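Local coordinates for protein pyocin S5 (Pseudomonas aeruginosa PAO1, PDB 6THK) that is a bacteriocin that probably kills related bacteria by forming channels in the cytoplasmic membrane, which depolarise it and dissipate cellular energy, at residues Ala390-Asp395 with Glu425-Thr430; Glu97-Met102 with Lys190-Lys195; Gln250-Lys255 with Ser291-Leu296; Lys325-Phe330 with Glu404-Gly409. The protein carries 1 engineered substitution. All blocks are in the same frame, centred on the assembly; numbering follows the deposited sequence.

Contact 1 (Ala390-Asp395 with Glu425-Thr430); sequences AFDSLD and EFKIST
Phe391 and Lys427 bring the two backbones closest, with the CA of Phe391 6.5 Å from the CA of Lys427. Segment 390-395 follows the last turn of helix 381-392 and then leaves it as a loop. Asp395 caps the start of the next helix, where its OD1 accepts a bond from Met398 N. Segment 425-430 is helical throughout and belongs to helix 419-431.

The main side-chain meeting is between two phenylalanines. Phe391 places CZ over one face of the Phe426 ring, offset toward the rim of that ring. The ring centroids of Phe391 and Phe426 are 4.5 Å apart with planes at 52°, an oblique pair. The shortest carbon approach is doubtful. Phe426 has CG anti to the backbone N (chi1 -164°), which swings the ring toward helix 381-392. Its ring also meets Trp435 and Phe438 edge-to-face. Both Phe391 and Phe426 reach Val475 of helix 468-481.

Thr430 OG1 lies at the edge of the Phe391 ring. It donates back to Phe426 O one helical turn earlier, with an OG1 to O distance of 3.0 Å.

On the outer side, Asp392 OD1 lies 3.1 Å from Lys427 CD. The bent lysine chain carries NZ away, leaving Lys427 NZ 4.9 Å from Asp392 OD1. Lys427 NZ makes a long, weak ion pair with Glu431 of its own helix, and any pull from Asp392 is probably weak.

The chemistry is therefore mainly apolar. Such a core, closed against helix 468-481, is consistent with the water-soluble form of a colicin channel domain, whose hydrophobic helices are wrapped by amphipathic ones.

Contact 2 (Glu97-Met102 with Lys190-Lys195); sequences ERVDVM and KQKALK
Gln191 meets three residues of helix 95-121: Arg98, Val99 and Met102. Its CG lies beside the backbone N, and the chain then bends at chi2 (-78°). The amide is thus drawn to one side, and the CB and CG methylenes face the other helix.

Each part of Gln191 has its own neighbour. CB of Gln191 packs on Val99 CG2 at 3.9 Å. CG of Gln191 lies 4.0 Å from Met102 SD, with the two side chains crossing at about a right angle. The methionine is extended beyond CG, and this carries its sulfur and methyl across the interface. The amide oxygen, Gln191 OE1, is 3.5 Å from Arg98 CD, so it faces the arginine's methylene chain. That chain bends at chi3, just past the contact. The guanidinium and amide planes are 75° apart and do not stack.

Val99 is buried and presents both methyl groups. Its CG1 is anti to the backbone N and its CG2 stands beside that N. While CG2 takes Gln191, CG1 faces the end of Lys192, whose NZ is 4.2 Å away from Val99 CG1. Arg98 also leans on Leu83 of helix 42-87, and Met102 on Leu184 and Leu188.

No hydrogen bond crosses between the segments. Their axes come within 9.7 Å at an angle of 154°. This is the side-by-side antiparallel packing of a long helical bundle, and segment 190-195 lies in a predicted coiled coil.

Contact 3 (Gln250-Lys255 with Ser291-Leu296); sequences QAIADK and SLQARL
Leu292 overlaps Ile252, Ala251 and Lys255 at once. The contact joins the two arms of an antiparallel helical hairpin, helix 237-267 and helix 272-338, within a predicted coiled coil. The segment axes approach to 10.0 Å at 155°.

Leu292 CB rests 3.6 Å from Ile252 CG1, and these two side chains slide past each other in opposite directions. Leu292 CD1 reaches Ala251 CB at 3.6 Å. The small alanine lets the leucine tip come close to the opposite helix.

Ile252 has CG1 anti to its carbonyl carbon (chi1 -59°), and its CD1 reaches two residues of the other arm. One is Leu296, whose CD2 is 3.8 Å from Ile252 CD1. The other is Gln293, which offers its CG methylene and crosses the isoleucine at about a right angle.

The tip and the chain of Lys255 do different work. NZ forms salt bridges with Glu221 and Glu288, the carboxylates that hold a zinc ion, and probably offsets part of their negative charge. The chain below is apolar: Lys255 CE lies 3.7 Å from Leu292 CD1.

Contact 4 (Lys325-Phe330 with Glu404-Gly409); sequences KFTADF and EKFSKG
Lys405 lies across the face of Phe326 and uses both its chain and its charge. Its CD sits over the ring centre, 3.7 Å from the Phe326 centroid, as a CH-pi contact. The chain then bends at chi3, which keeps the ammonium group close to the same ring. Lys405 NZ is 3.9 Å from the Phe326 centroid, an off-centre cation-pi contact displaced toward CE1 and CZ.

Phe326 also meets Phe406. Its CE2 stands over one face of the Phe406 ring, 3.5 Å from Phe406 CZ. The planes of these two rings are at 50°, an oblique pair. Phe406 points its CZ edge at the face of Phe330, with Phe406 CZ 3.5 Å from Phe330 CG. This second pair is T-shaped (edge-to-face), with planes at 70°. The three phenylalanines form an aromatic cluster. Phe406 touches both of the others, offering a face to Phe326 and an edge to Phe330.

The cluster joins the end region of the long helix 272-338 to helix 396-409 in the colicin pore-forming domain. The segment axes cross steeply, at 105°, and come within 9.0 Å. Helix 451-464 adds to the same packing: Phe330 touches Phe459, Ala462 and Thr463, and Phe406 also reaches Thr463.

Thr327 occupies the closest part of the crossing. Its OG1 makes a hydrogen bond with Ala323 O, one turn back in its own helix. The same oxygen lies 3.6 Å from Phe406 CD1 and 4.2 Å from Gly409 CA, where the glycine presents bare backbone to the threonine.

In the fold
The contacts are spread along a very elongated, largely helical chain. Contacts 1 and 2 are on opposite sides of its centre, with their own centres about 109 Å apart. Contact 3 lies near the middle, about 43 Å from contact 2 and about 51 Å from contact 4, centre to centre. Contacts 3 and 4 share helix 272-338, which runs from the central hairpin into the pore-forming domain. Contacts 1 and 4 both belong to that domain; their centres are about 23 Å apart, and their segments alternate along the chain. Zinc ions are bound near three contacts: about 4 Å from the side chain of Lys255, 10 Å from that of Phe330 and 11 Å from that of Thr430.

Contact 1 (Ala390-Asp395 with Glu425-Thr430)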
loop_
_atom_site.group_PDB
_atom_site.type_symbol
_atom_site.label_atom_id
_atom_site.label_comp_id
_atom_site.label_asym_id
_atom_site.label_seq_id
_atom_site.Cartn_x
_atom_site.Cartn_y
_atom_site.Cartn_z
ATOM N N ALA A 390 -52.643 39.395 -16.414
ATOM C CA ALA A 390 -52.056 38.066 -16.350
ATOM C C ALA A 390 -50.603 38.130 -15.914
ATOM O O ALA A 390 -50.152 37.342 -15.114
ATOM C CB ALA A 390 -52.158 37.391 -17.692
ATOM N N PHE A 391 -49.885 39.091 -16.461
ATOM C CA PHE A 391 -48.500 39.296 -16.152
ATOM C C PHE A 391 -48.287 39.723 -14.709
ATOM O O PHE A 391 -47.298 39.377 -14.119
ATOM C CB PHE A 391 -47.931 40.346 -17.074
ATOM C CG PHE A 391 -47.482 39.816 -18.393
ATOM C CD1 PHE A 391 -46.647 38.739 -18.469
ATOM C CD2 PHE A 391 -47.872 40.427 -19.558
ATOM C CE1 PHE A 391 -46.214 38.282 -19.685
ATOM C CE2 PHE A 391 -47.445 39.982 -20.783
ATOM C CZ PHE A 391 -46.618 38.899 -20.846
ATOM N N ASP A 392 -49.219 40.488 -14.162
ATOM C CA ASP A 392 -49.150 40.966 -12.790
ATOM C C ASP A 392 -49.304 39.787 -11.865
ATOM O O ASP A 392 -48.691 39.753 -10.832
ATOM C CB ASP A 392 -50.266 41.977 -12.493
ATOM C CG ASP A 392 -49.829 43.421 -12.649
ATOM O OD1 ASP A 392 -48.713 43.648 -13.136
ATOM O OD2 ASP A 392 -50.605 44.339 -12.302
ATOM N N SER A 393 -50.131 38.828 -12.239
ATOM C CA SER A 393 -50.382 37.642 -11.431
ATOM C C SER A 393 -49.286 36.583 -11.528
ATOM O O SER A 393 -49.373 35.538 -10.904
ATOM C CB SER A 393 -51.712 37.015 -11.849
ATOM O OG SER A 393 -51.818 35.676 -11.421
ATOM N N LEU A 394 -48.290 36.861 -12.348
ATOM C CA LEU A 394 -47.142 35.977 -12.600
ATOM C C LEU A 394 -46.431 35.478 -11.363
ATOM O O LEU A 394 -45.996 36.257 -10.514
ATOM C CB LEU A 394 -46.122 36.612 -13.558
ATOM C CG LEU A 394 -45.244 35.634 -14.334
ATOM C CD1 LEU A 394 -45.083 36.085 -15.760
ATOM C CD2 LEU A 394 -43.897 35.413 -13.637
ATOM N N ASP A 395 -46.246 34.162 -11.338
ATOM C CA ASP A 395 -45.590 33.399 -10.290
ATOM C C ASP A 395 -44.098 33.278 -10.647
ATOM O O ASP A 395 -43.768 32.558 -11.589
ATOM C CB ASP A 395 -46.257 32.023 -10.220
ATOM C CG ASP A 395 -45.694 31.148 -9.139
ATOM O OD1 ASP A 395 -44.570 30.660 -9.311
ATOM O OD2 ASP A 395 -46.365 30.988 -8.097
ATOM N N GLU A 425 -42.066 45.526 -17.749
ATOM C CA GLU A 425 -41.849 46.236 -19.002
ATOM C C GLU A 425 -42.718 45.645 -20.130
ATOM O O GLU A 425 -43.159 46.360 -21.012
ATOM C CB GLU A 425 -40.361 46.505 -19.324
ATOM C CG GLU A 425 -40.149 47.575 -20.428
ATOM C CD GLU A 425 -40.419 49.017 -19.988
ATOM O OE1 GLU A 425 -40.525 49.195 -18.760
ATOM O OE2 GLU A 425 -40.532 49.955 -20.841
ATOM N N PHE A 426 -42.922 44.332 -20.121
ATOM C CA PHE A 426 -43.797 43.707 -21.102
ATOM C C PHE A 426 -45.226 44.215 -20.927
ATOM O O PHE A 426 -45.901 44.535 -21.897
ATOM C CB PHE A 426 -43.772 42.190 -20.963
ATOM C CG PHE A 426 -44.323 41.468 -22.151
ATOM C CD1 PHE A 426 -45.654 41.579 -22.481
ATOM C CD2 PHE A 426 -43.511 40.685 -22.942
ATOM C CE1 PHE A 426 -46.177 40.912 -23.569
ATOM C CE2 PHE A 426 -44.020 40.026 -24.040
ATOM C CZ PHE A 426 -45.357 40.139 -24.355
ATOM N N LYS A 427 -45.663 44.304 -19.673
ATOM C CA LYS A 427 -46.997 44.779 -19.324
ATOM C C LYS A 427 -47.212 46.232 -19.728
ATOM O O LYS A 427 -48.235 46.571 -20.295
ATOM C CB LYS A 427 -47.243 44.602 -17.831
ATOM C CG LYS A 427 -48.153 45.646 -17.218
ATOM C CD LYS A 427 -48.378 45.393 -15.735
ATOM C CE LYS A 427 -47.797 46.506 -14.877
ATOM N NZ LYS A 427 -47.683 47.795 -15.609
ATOM N N ILE A 428 -46.215 47.082 -19.494
ATOM C CA ILE A 428 -46.294 48.494 -19.864
ATOM C C ILE A 428 -46.403 48.612 -21.375
ATOM O O ILE A 428 -47.180 49.391 -21.895
ATOM C CB ILE A 428 -45.059 49.277 -19.396
ATOM C CG1 ILE A 428 -44.991 49.336 -17.877
ATOM C CG2 ILE A 428 -45.072 50.686 -19.958
ATOM C CD1 ILE A 428 -43.639 49.757 -17.363
ATOM N N SER A 429 -45.620 47.791 -22.064
ATOM C CA SER A 429 -45.582 47.686 -23.508
ATOM C C SER A 429 -46.862 47.130 -24.125
ATOM O O SER A 429 -47.049 47.253 -25.309
ATOM C CB SER A 429 -44.393 46.844 -23.946
ATOM O OG SER A 429 -43.239 47.641 -24.070
ATOM N N THR A 430 -47.653 46.387 -23.360
ATOM C CA THR A 430 -48.914 45.857 -23.841
ATOM C C THR A 430 -49.998 46.931 -23.711
ATOM O O THR A 430 -50.771 47.170 -24.627
ATOM C CB THR A 430 -49.327 44.622 -23.035
ATOM O OG1 THR A 430 -48.409 43.560 -23.291
ATOM C CG2 THR A 430 -50.709 44.171 -23.426
#

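Contact 2 (Glu97-Met102 with Lys190-Lys195)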
loop_
_atom_site.group_PDB
_atom_site.type_symbol
_atom_site.label_atom_id
_atom_site.label_comp_id
_atom_site.label_asym_id
_atom_site.label_seq_id
_atom_site.Cartn_x
_atom_site.Cartn_y
_atom_site.Cartn_z
ATOM N N GLU A 97 37.787 -17.561 11.736
ATOM C CA GLU A 97 39.105 -18.141 11.485
ATOM C C GLU A 97 39.736 -18.718 12.767
ATOM O O GLU A 97 40.274 -19.821 12.724
ATOM C CB GLU A 97 40.024 -17.138 10.776
ATOM C CG GLU A 97 39.678 -16.991 9.302
ATOM C CD GLU A 97 40.509 -16.003 8.511
ATOM O OE1 GLU A 97 40.985 -15.006 9.103
ATOM O OE2 GLU A 97 40.685 -16.226 7.293
ATOM N N ARG A 98 39.573 -18.006 13.907
ATOM C CA ARG A 98 40.033 -18.366 15.249
ATOM C C ARG A 98 39.330 -19.641 15.727
ATOM O O ARG A 98 39.999 -20.585 16.139
ATOM C CB ARG A 98 39.771 -17.202 16.223
ATOM C CG ARG A 98 40.921 -16.947 17.197
ATOM C CD ARG A 98 40.995 -15.503 17.662
ATOM N NE ARG A 98 42.128 -14.771 17.088
ATOM C CZ ARG A 98 42.058 -13.524 16.623
ATOM N NH1 ARG A 98 40.905 -12.862 16.643
ATOM N NH2 ARG A 98 43.139 -12.934 16.126
ATOM N N VAL A 99 37.992 -19.676 15.627
ATOM C CA VAL A 99 37.133 -20.804 16.003
ATOM C C VAL A 99 37.508 -22.060 15.197
ATOM O O VAL A 99 37.632 -23.136 15.774
ATOM C CB VAL A 99 35.630 -20.417 15.843
ATOM C CG1 VAL A 99 34.713 -21.638 15.876
ATOM C CG2 VAL A 99 35.209 -19.412 16.906
ATOM N N ASP A 100 37.716 -21.899 13.874
ATOM C CA ASP A 100 38.057 -22.981 12.947
ATOM C C ASP A 100 39.405 -23.651 13.253
ATOM O O ASP A 100 39.479 -24.881 13.248
ATOM C CB ASP A 100 37.988 -22.491 11.482
ATOM C CG ASP A 100 36.583 -22.262 10.912
ATOM O OD1 ASP A 100 35.594 -22.605 11.598
ATOM O OD2 ASP A 100 36.479 -21.757 9.765
ATOM N N VAL A 101 40.453 -22.849 13.526
ATOM C CA VAL A 101 41.791 -23.338 13.864
ATOM C C VAL A 101 41.759 -24.026 15.241
ATOM O O VAL A 101 42.178 -25.174 15.352
ATOM C CB VAL A 101 42.867 -22.214 13.765
ATOM C CG1 VAL A 101 44.205 -22.652 14.358
ATOM C CG2 VAL A 101 43.051 -21.758 12.320
ATOM N N MET A 102 41.219 -23.346 16.264
ATOM C CA MET A 102 41.079 -23.874 17.622
ATOM C C MET A 102 40.314 -25.189 17.638
ATOM O O MET A 102 40.689 -26.078 18.395
ATOM C CB MET A 102 40.375 -22.871 18.537
ATOM C CG MET A 102 41.251 -21.747 19.017
ATOM S SD MET A 102 40.259 -20.597 19.991
ATOM C CE MET A 102 41.499 -19.459 20.502
ATOM N N LYS A 190 34.478 -19.608 24.572
ATOM C CA LYS A 190 34.404 -18.174 24.775
ATOM C C LYS A 190 34.394 -17.468 23.429
ATOM O O LYS A 190 33.670 -16.505 23.230
ATOM C CB LYS A 190 35.574 -17.699 25.632
ATOM C CG LYS A 190 36.197 -16.393 25.186
ATOM C CD LYS A 190 37.332 -15.999 26.113
ATOM C CE LYS A 190 37.267 -14.528 26.474
ATOM N NZ LYS A 190 38.578 -13.857 26.259
ATOM N N GLN A 191 35.218 -17.951 22.509
ATOM C CA GLN A 191 35.288 -17.375 21.175
ATOM C C GLN A 191 33.968 -17.552 20.445
ATOM O O GLN A 191 33.530 -16.667 19.724
ATOM C CB GLN A 191 36.431 -17.986 20.375
ATOM C CG GLN A 191 37.796 -17.615 20.905
ATOM C CD GLN A 191 38.217 -16.221 20.509
ATOM O OE1 GLN A 191 37.948 -15.772 19.404
ATOM N NE2 GLN A 191 38.891 -15.533 21.411
ATOM N N LYS A 192 33.353 -18.713 20.616
ATOM C CA LYS A 192 32.072 -18.986 19.993
ATOM C C LYS A 192 31.028 -18.032 20.541
ATOM O O LYS A 192 30.194 -17.520 19.803
ATOM C CB LYS A 192 31.642 -20.421 20.269
ATOM C CG LYS A 192 32.051 -21.413 19.202
ATOM C CD LYS A 192 32.230 -22.789 19.800
ATOM C CE LYS A 192 31.811 -23.865 18.823
ATOM N NZ LYS A 192 32.990 -24.572 18.259
ATOM N N ALA A 193 31.079 -17.793 21.844
ATOM C CA ALA A 193 30.130 -16.901 22.482
ATOM C C ALA A 193 30.295 -15.488 21.958
ATOM O O ALA A 193 29.320 -14.797 21.702
ATOM C CB ALA A 193 30.304 -16.929 23.987
ATOM N N LEU A 194 31.538 -15.061 21.795
ATOM C CA LEU A 194 31.822 -13.732 21.288
ATOM C C LEU A 194 31.321 -13.579 19.865
ATOM O O LEU A 194 30.815 -12.536 19.482
ATOM C CB LEU A 194 33.313 -13.434 21.360
ATOM C CG LEU A 194 33.709 -12.549 22.535
ATOM C CD1 LEU A 194 33.297 -13.191 23.847
ATOM C CD2 LEU A 194 35.200 -12.276 22.522
ATOM N N LYS A 195 31.491 -14.621 19.070
ATOM C CA LYS A 195 31.041 -14.586 17.701
ATOM C C LYS A 195 29.537 -14.442 17.670
ATOM O O LYS A 195 29.002 -13.628 16.934
ATOM C CB LYS A 195 31.444 -15.863 16.984
ATOM C CG LYS A 195 31.251 -15.789 15.489
ATOM C CD LYS A 195 31.185 -17.168 14.876
ATOM C CE LYS A 195 31.098 -17.062 13.370
ATOM N NZ LYS A 195 30.315 -15.867 12.959
#

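Contact 3 (Gln250-Lys255 with Ser291-Leu296)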
loop_
_atom_site.group_PDB
_atom_site.type_symbol
_atom_site.label_atom_id
_atom_site.label_comp_id
_atom_site.label_asym_id
_atom_site.label_seq_id
_atom_site.Cartn_x
_atom_site.Cartn_y
_atom_site.Cartn_z
ATOM N N GLN A 250 -4.775 -8.503 -0.449
ATOM C CA GLN A 250 -4.013 -9.740 -0.594
ATOM C C GLN A 250 -2.683 -9.682 0.182
ATOM O O GLN A 250 -2.317 -10.665 0.831
ATOM C CB GLN A 250 -3.815 -10.100 -2.075
ATOM C CG GLN A 250 -3.274 -11.526 -2.298
ATOM C CD GLN A 250 -4.250 -12.618 -1.897
ATOM O OE1 GLN A 250 -4.112 -13.267 -0.854
ATOM N NE2 GLN A 250 -5.258 -12.851 -2.722
ATOM N N ALA A 251 -1.983 -8.525 0.145
ATOM C CA ALA A 251 -0.740 -8.313 0.891
ATOM C C ALA A 251 -0.986 -8.455 2.394
ATOM O O ALA A 251 -0.134 -9.008 3.082
ATOM C CB ALA A 251 -0.167 -6.938 0.585
ATOM N N ILE A 252 -2.145 -7.958 2.905
ATOM C CA ILE A 252 -2.523 -8.114 4.318
ATOM C C ILE A 252 -2.740 -9.619 4.603
ATOM O O ILE A 252 -2.157 -10.125 5.553
ATOM C CB ILE A 252 -3.735 -7.227 4.758
ATOM C CG1 ILE A 252 -3.432 -5.728 4.535
ATOM C CG2 ILE A 252 -4.081 -7.474 6.245
ATOM C CD1 ILE A 252 -4.615 -4.777 4.604
ATOM N N ALA A 253 -3.525 -10.323 3.740
ATOM C CA ALA A 253 -3.851 -11.759 3.813
ATOM C C ALA A 253 -2.609 -12.670 3.822
ATOM O O ALA A 253 -2.570 -13.653 4.565
ATOM C CB ALA A 253 -4.765 -12.146 2.662
ATOM N N ASP A 254 -1.615 -12.344 2.988
ATOM C CA ASP A 254 -0.370 -13.080 2.893
ATOM C C ASP A 254 0.528 -12.806 4.099
ATOM O O ASP A 254 1.084 -13.745 4.660
ATOM C CB ASP A 254 0.340 -12.761 1.565
ATOM C CG ASP A 254 -0.400 -13.251 0.328
ATOM O OD1 ASP A 254 -1.596 -13.621 0.452
ATOM O OD2 ASP A 254 0.217 -13.273 -0.763
ATOM N N LYS A 255 0.635 -11.545 4.528
ATOM C CA LYS A 255 1.455 -11.172 5.688
ATOM C C LYS A 255 0.961 -11.755 7.018
ATOM O O LYS A 255 1.774 -11.989 7.909
ATOM C CB LYS A 255 1.619 -9.660 5.782
ATOM C CG LYS A 255 2.685 -9.167 4.840
ATOM C CD LYS A 255 2.850 -7.672 4.868
ATOM C CE LYS A 255 3.500 -7.199 3.594
ATOM N NZ LYS A 255 4.739 -7.960 3.294
ATOM N N SER A 291 0.871 -0.562 8.226
ATOM C CA SER A 291 1.095 0.383 7.135
ATOM C C SER A 291 0.107 0.094 6.007
ATOM O O SER A 291 -0.461 1.027 5.438
ATOM C CB SER A 291 2.517 0.280 6.609
ATOM O OG SER A 291 2.625 0.940 5.359
ATOM N N LEU A 292 -0.089 -1.201 5.690
ATOM C CA LEU A 292 -1.025 -1.650 4.669
ATOM C C LEU A 292 -2.460 -1.337 5.058
ATOM O O LEU A 292 -3.249 -0.941 4.209
ATOM C CB LEU A 292 -0.871 -3.153 4.431
ATOM C CG LEU A 292 0.285 -3.600 3.548
ATOM C CD1 LEU A 292 0.475 -5.078 3.655
ATOM C CD2 LEU A 292 0.043 -3.246 2.084
ATOM N N GLN A 293 -2.809 -1.525 6.333
ATOM C CA GLN A 293 -4.160 -1.270 6.831
ATOM C C GLN A 293 -4.509 0.211 6.761
ATOM O O GLN A 293 -5.626 0.550 6.358
ATOM C CB GLN A 293 -4.336 -1.839 8.236
ATOM C CG GLN A 293 -4.800 -3.292 8.224
ATOM C CD GLN A 293 -4.653 -4.014 9.553
ATOM O OE1 GLN A 293 -5.214 -5.101 9.751
ATOM N NE2 GLN A 293 -3.876 -3.457 10.485
ATOM N N ALA A 294 -3.531 1.091 7.073
ATOM C CA ALA A 294 -3.660 2.556 7.002
ATOM C C ALA A 294 -3.937 2.983 5.566
ATOM O O ALA A 294 -4.760 3.873 5.355
ATOM C CB ALA A 294 -2.388 3.233 7.507
ATOM N N ARG A 295 -3.254 2.325 4.584
ATOM C CA ARG A 295 -3.380 2.516 3.132
ATOM C C ARG A 295 -4.780 2.105 2.672
ATOM O O ARG A 295 -5.412 2.844 1.915
ATOM C CB ARG A 295 -2.338 1.649 2.428
ATOM C CG ARG A 295 -2.153 1.900 0.935
ATOM C CD ARG A 295 -0.927 1.158 0.432
ATOM N NE ARG A 295 0.221 1.313 1.335
ATOM C CZ ARG A 295 1.309 2.022 1.060
ATOM N NH1 ARG A 295 1.438 2.625 -0.118
ATOM N NH2 ARG A 295 2.290 2.112 1.950
ATOM N N LEU A 296 -5.262 0.932 3.155
ATOM C CA LEU A 296 -6.584 0.386 2.847
ATOM C C LEU A 296 -7.713 1.327 3.261
ATOM O O LEU A 296 -8.650 1.509 2.487
ATOM C CB LEU A 296 -6.750 -1.012 3.472
ATOM C CG LEU A 296 -7.992 -1.835 3.088
ATOM C CD1 LEU A 296 -8.166 -1.946 1.585
ATOM C CD2 LEU A 296 -7.930 -3.212 3.702
#

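Contact 4 (Lys325-Phe330 with Glu404-Gly409)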
loop_
_atom_site.group_PDB
_atom_site.type_symbol
_atom_site.label_atom_id
_atom_site.label_comp_id
_atom_site.label_asym_id
_atom_site.label_seq_id
_atom_site.Cartn_x
_atom_site.Cartn_y
_atom_site.Cartn_z
ATOM N N LYS A 325 -37.582 15.849 -21.790
ATOM C CA LYS A 325 -38.931 15.291 -21.632
ATOM C C LYS A 325 -39.943 16.428 -21.362
ATOM O O LYS A 325 -41.010 16.453 -21.975
ATOM C CB LYS A 325 -38.908 14.319 -20.449
ATOM C CG LYS A 325 -40.096 13.387 -20.291
ATOM C CD LYS A 325 -40.030 12.656 -18.923
ATOM C CE LYS A 325 -38.788 11.797 -18.700
ATOM N NZ LYS A 325 -38.622 11.403 -17.275
ATOM N N PHE A 326 -39.585 17.370 -20.465
ATOM C CA PHE A 326 -40.379 18.537 -20.069
ATOM C C PHE A 326 -40.641 19.458 -21.260
ATOM O O PHE A 326 -41.753 19.954 -21.397
ATOM C CB PHE A 326 -39.644 19.299 -18.955
ATOM C CG PHE A 326 -40.339 20.531 -18.438
ATOM C CD1 PHE A 326 -41.316 20.436 -17.451
ATOM C CD2 PHE A 326 -39.982 21.794 -18.893
ATOM C CE1 PHE A 326 -41.934 21.581 -16.946
ATOM C CE2 PHE A 326 -40.605 22.935 -18.390
ATOM C CZ PHE A 326 -41.578 22.818 -17.422
ATOM N N THR A 327 -39.610 19.706 -22.101
ATOM C CA THR A 327 -39.740 20.521 -23.305
ATOM C C THR A 327 -40.709 19.813 -24.277
ATOM O O THR A 327 -41.634 20.460 -24.749
ATOM C CB THR A 327 -38.377 20.851 -23.911
ATOM O OG1 THR A 327 -37.549 21.420 -22.900
ATOM C CG2 THR A 327 -38.487 21.836 -25.067
ATOM N N ALA A 328 -40.535 18.483 -24.516
ATOM C CA ALA A 328 -41.445 17.697 -25.369
ATOM C C ALA A 328 -42.885 17.701 -24.823
ATOM O O ALA A 328 -43.830 17.806 -25.602
ATOM C CB ALA A 328 -40.951 16.265 -25.503
ATOM N N ASP A 329 -43.032 17.608 -23.509
ATOM C CA ASP A 329 -44.342 17.613 -22.879
ATOM C C ASP A 329 -45.017 18.974 -22.984
ATOM O O ASP A 329 -46.230 19.069 -23.099
ATOM C CB ASP A 329 -44.221 17.225 -21.409
ATOM C CG ASP A 329 -44.055 15.747 -21.215
ATOM O OD1 ASP A 329 -43.704 15.063 -22.190
ATOM O OD2 ASP A 329 -44.269 15.266 -20.088
ATOM N N PHE A 330 -44.219 20.032 -22.978
ATOM C CA PHE A 330 -44.758 21.379 -23.048
ATOM C C PHE A 330 -45.532 21.585 -24.343
ATOM O O PHE A 330 -46.582 22.195 -24.336
ATOM C CB PHE A 330 -43.630 22.399 -22.909
ATOM C CG PHE A 330 -44.051 23.818 -23.132
ATOM C CD1 PHE A 330 -44.834 24.476 -22.212
ATOM C CD2 PHE A 330 -43.634 24.500 -24.248
ATOM C CE1 PHE A 330 -45.209 25.784 -22.410
ATOM C CE2 PHE A 330 -44.001 25.809 -24.453
ATOM C CZ PHE A 330 -44.793 26.453 -23.535
ATOM N N GLU A 404 -35.146 27.126 -16.183
ATOM C CA GLU A 404 -33.929 26.321 -16.061
ATOM C C GLU A 404 -34.079 25.005 -16.842
ATOM O O GLU A 404 -33.174 24.650 -17.597
ATOM C CB GLU A 404 -33.440 26.145 -14.605
ATOM C CG GLU A 404 -34.320 25.350 -13.651
ATOM C CD GLU A 404 -33.648 25.005 -12.333
ATOM O OE1 GLU A 404 -32.695 24.193 -12.347
ATOM O OE2 GLU A 404 -34.071 25.554 -11.287
ATOM N N LYS A 405 -35.276 24.385 -16.784
ATOM C CA LYS A 405 -35.594 23.169 -17.534
ATOM C C LYS A 405 -35.559 23.423 -19.054
ATOM O O LYS A 405 -34.917 22.659 -19.776
ATOM C CB LYS A 405 -36.957 22.609 -17.101
ATOM C CG LYS A 405 -36.863 21.611 -15.946
ATOM C CD LYS A 405 -38.230 21.150 -15.453
ATOM C CE LYS A 405 -38.857 22.132 -14.487
ATOM N NZ LYS A 405 -40.247 21.763 -14.104
ATOM N N PHE A 406 -36.213 24.498 -19.540
ATOM C CA PHE A 406 -36.204 24.819 -20.981
ATOM C C PHE A 406 -34.788 25.119 -21.459
ATOM O O PHE A 406 -34.393 24.620 -22.516
ATOM C CB PHE A 406 -37.172 25.968 -21.340
ATOM C CG PHE A 406 -38.646 25.621 -21.261
ATOM C CD1 PHE A 406 -39.172 24.562 -22.000
ATOM C CD2 PHE A 406 -39.517 26.385 -20.490
ATOM C CE1 PHE A 406 -40.529 24.233 -21.908
ATOM C CE2 PHE A 406 -40.877 26.058 -20.406
ATOM C CZ PHE A 406 -41.374 24.997 -21.127
ATOM N N SER A 407 -34.012 25.879 -20.651
ATOM C CA SER A 407 -32.619 26.222 -20.954
ATOM C C SER A 407 -31.737 24.972 -21.066
ATOM O O SER A 407 -30.904 24.888 -21.974
ATOM C CB SER A 407 -32.047 27.189 -19.923
ATOM O OG SER A 407 -32.702 28.447 -19.996
ATOM N N LYS A 408 -31.935 24.002 -20.158
ATOM C CA LYS A 408 -31.214 22.734 -20.180
ATOM C C LYS A 408 -31.574 21.969 -21.475
ATOM O O LYS A 408 -30.677 21.630 -22.233
ATOM C CB LYS A 408 -31.558 21.915 -18.938
ATOM C CG LYS A 408 -30.579 22.114 -17.785
ATOM C CD LYS A 408 -30.840 21.150 -16.628
ATOM C CE LYS A 408 -29.958 21.443 -15.440
ATOM N NZ LYS A 408 -30.283 20.571 -14.281
ATOM N N GLY A 409 -32.875 21.818 -21.753
ATOM C CA GLY A 409 -33.398 21.160 -22.947
ATOM C C GLY A 409 -32.810 21.685 -24.246
ATOM O O GLY A 409 -32.463 20.892 -25.132
#